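Local atomic coordinates of eukaryotic peptide chain release factor GTP-binding subunit (Schizosaccharomyces pombe, PDB entry 1R5B), a protein that belongs to the translational GTPases as the GTP-binding subunit eRF3 of the eukaryotic peptide chain release factor, with a P-loop domain followed by beta domains. Residues 317-320 and 324-327. Numbering follows the deposited sequence.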
ATOM      1  N   ALA A 317     -16.752 -16.389   9.456  1.00 33.94           N
ATOM      2  CA  ALA A 317     -15.406 -16.923   9.630  1.00 34.30           C
ATOM      3  C   ALA A 317     -14.430 -16.389   8.592  1.00 34.50           C
ATOM      4  O   ALA A 317     -14.819 -16.098   7.472  1.00 34.62           O
ATOM      5  CB  ALA A 317     -15.431 -18.450   9.595  1.00 33.96           C
ATOM      6  N   ILE A 318     -13.165 -16.286   8.991  1.00 35.01           N
ATOM      7  CA  ILE A 318     -12.077 -15.833   8.135  1.00 35.58           C
ATOM      8  C   ILE A 318     -10.964 -16.881   8.116  1.00 36.02           C
ATOM      9  O   ILE A 318     -10.635 -17.453   9.149  1.00 35.87           O
ATOM     10  CB  ILE A 318     -11.507 -14.494   8.672  1.00 35.81           C
ATOM     11  CG1 ILE A 318     -12.631 -13.472   8.887  1.00 36.02           C
ATOM     12  CG2 ILE A 318     -10.446 -13.934   7.724  1.00 35.56           C
ATOM     13  CD1 ILE A 318     -12.180 -12.218   9.597  1.00 36.44           C
ATOM     14  N   TYR A 319     -10.376 -17.102   6.944  1.00 36.76           N
ATOM     15  CA  TYR A 319      -9.270 -18.052   6.778  1.00 37.58           C
ATOM     16  C   TYR A 319      -8.189 -17.448   5.883  1.00 38.47           C
ATOM     17  O   TYR A 319      -8.492 -16.734   4.929  1.00 38.38           O
ATOM     18  CB  TYR A 319      -9.758 -19.361   6.145  1.00 37.33           C
ATOM     19  CG  TYR A 319     -10.840 -20.097   6.910  1.00 36.84           C
ATOM     20  CD1 TYR A 319     -12.190 -19.874   6.644  1.00 36.41           C
ATOM     21  CD2 TYR A 319     -10.513 -21.046   7.878  1.00 36.50           C
ATOM     22  CE1 TYR A 319     -13.189 -20.570   7.335  1.00 36.04           C
ATOM     23  CE2 TYR A 319     -11.504 -21.744   8.575  1.00 35.59           C
ATOM     24  CZ  TYR A 319     -12.836 -21.502   8.299  1.00 35.12           C
ATOM     25  OH  TYR A 319     -13.804 -22.181   8.994  1.00 33.43           O
ATOM     26  N   ASP A 320      -6.927 -17.742   6.180  1.00 39.73           N
ATOM     27  CA  ASP A 320      -5.820 -17.241   5.353  1.00 40.83           C
ATOM     28  C   ASP A 320      -5.511 -18.242   4.250  1.00 41.72           C
ATOM     29  O   ASP A 320      -6.149 -19.298   4.176  1.00 42.09           O
ATOM     30  CB  ASP A 320      -4.571 -16.970   6.196  1.00 40.88           C
ATOM     31  CG  ASP A 320      -4.108 -18.182   6.959  1.00 41.36           C
ATOM     32  OD1 ASP A 320      -4.277 -19.316   6.466  1.00 41.38           O
ATOM     33  OD2 ASP A 320      -3.567 -18.093   8.076  1.00 43.38           O
ATOM     34  N   GLU A 324      -6.311 -21.677   7.901  1.00 41.24           N
ATOM     35  CA  GLU A 324      -6.468 -21.659   9.356  1.00 41.00           C
ATOM     36  C   GLU A 324      -7.373 -20.496   9.732  1.00 40.51           C
ATOM     37  O   GLU A 324      -7.297 -19.419   9.132  1.00 40.56           O
ATOM     38  CB  GLU A 324      -5.116 -21.527  10.063  1.00 41.27           C
ATOM     39  CG  GLU A 324      -5.191 -21.544  11.592  1.00 41.68           C
ATOM     40  CD  GLU A 324      -4.163 -22.464  12.242  1.00 42.37           C
ATOM     41  OE1 GLU A 324      -4.199 -23.689  11.981  1.00 42.37           O
ATOM     42  OE2 GLU A 324      -3.324 -21.971  13.028  1.00 42.95           O
ATOM     43  N   GLU A 325      -8.236 -20.718  10.717  1.00 39.88           N
ATOM     44  CA  GLU A 325      -9.155 -19.679  11.151  1.00 39.49           C
ATOM     45  C   GLU A 325      -8.416 -18.592  11.924  1.00 38.93           C
ATOM     46  O   GLU A 325      -7.733 -18.866  12.914  1.00 38.99           O
ATOM     47  CB  GLU A 325     -10.287 -20.246  12.008  1.00 39.53           C
ATOM     48  CG  GLU A 325     -11.147 -19.164  12.651  1.00 40.19           C
ATOM     49  CD  GLU A 325     -12.607 -19.541  12.723  1.00 40.83           C
ATOM     50  OE1 GLU A 325     -13.286 -19.446  11.690  1.00 41.82           O
ATOM     51  OE2 GLU A 325     -13.078 -19.927  13.810  1.00 42.70           O
ATOM     52  N   ILE A 326      -8.571 -17.361  11.451  1.00 38.15           N
ATOM     53  CA  ILE A 326      -8.049 -16.174  12.124  1.00 37.60           C
ATOM     54  C   ILE A 326      -9.211 -15.241  12.482  1.00 36.83           C
ATOM     55  O   ILE A 326     -10.259 -15.260  11.842  1.00 36.63           O
ATOM     56  CB  ILE A 326      -7.014 -15.455  11.225  1.00 37.73           C
ATOM     57  CG1 ILE A 326      -7.657 -15.031   9.891  1.00 37.57           C
ATOM     58  CG2 ILE A 326      -5.799 -16.368  10.998  1.00 37.51           C
ATOM     59  CD1 ILE A 326      -6.739 -14.276   8.963  1.00 37.83           C
ATOM     60  N   SER A 327      -9.015 -14.430  13.510  1.00 35.93           N
ATOM     61  CA  SER A 327     -10.089 -13.601  14.048  1.00 35.35           C
ATOM     62  C   SER A 327     -10.229 -12.241  13.342  1.00 34.50           C
ATOM     63  O   SER A 327     -11.248 -11.578  13.489  1.00 34.41           O
ATOM     64  CB  SER A 327      -9.862 -13.391  15.541  1.00 35.39           C
ATOM     65  OG  SER A 327      -8.595 -12.801  15.762  1.00 36.04           O
TER
HETATM   66  O   HOH W   1     -12.685 -16.166  11.934  1.00 58.68           O
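Ile318 and Ile326 project to the same face of the hairpin, their side chains crossing at about a right angle with CG2 of Ile318 3.7 Å from CG1 of Ile326. Beta-branched isoleucine suits an extended strand, and here, with chi1 at -52°, CG1 of Ile318 lies beside the backbone N, which leaves CG2 as the branch turned to Ile326, while the residue also packs on Val335 and Leu337 of strand 334-340. Between their backbones, Ile326 N donates to Ile318 O at 3.1 Å, from above the carbonyl plane. The return bond is replaced by a water, which accepts from Ile318 N and donates to Ile326 O at 2.6 Å, a wedge where the strands splay apart. This is the turn end of the antiparallel hairpin formed by strands 311-319 and 325-330, in the beta domain that follows the GTP-binding domain. On the other face, Tyr319 and Glu325 form a non-hydrogen-bonded pair, and the ring lies obliquely alongside the second strand's backbone, CD2 3.7 Å from Glu325 N; the phenol OH is hydrogen-bonded to Arg338. Glu325 is exposed, and its long, flexible chain can reach Lys300 in a long, weak ion pair. Toward the turn the grip slackens: Asp320 N to Glu324 O and Glu324 N to Asp320 OD1 are both weak bonds of 3.4 Å, and CB of Glu324 points away.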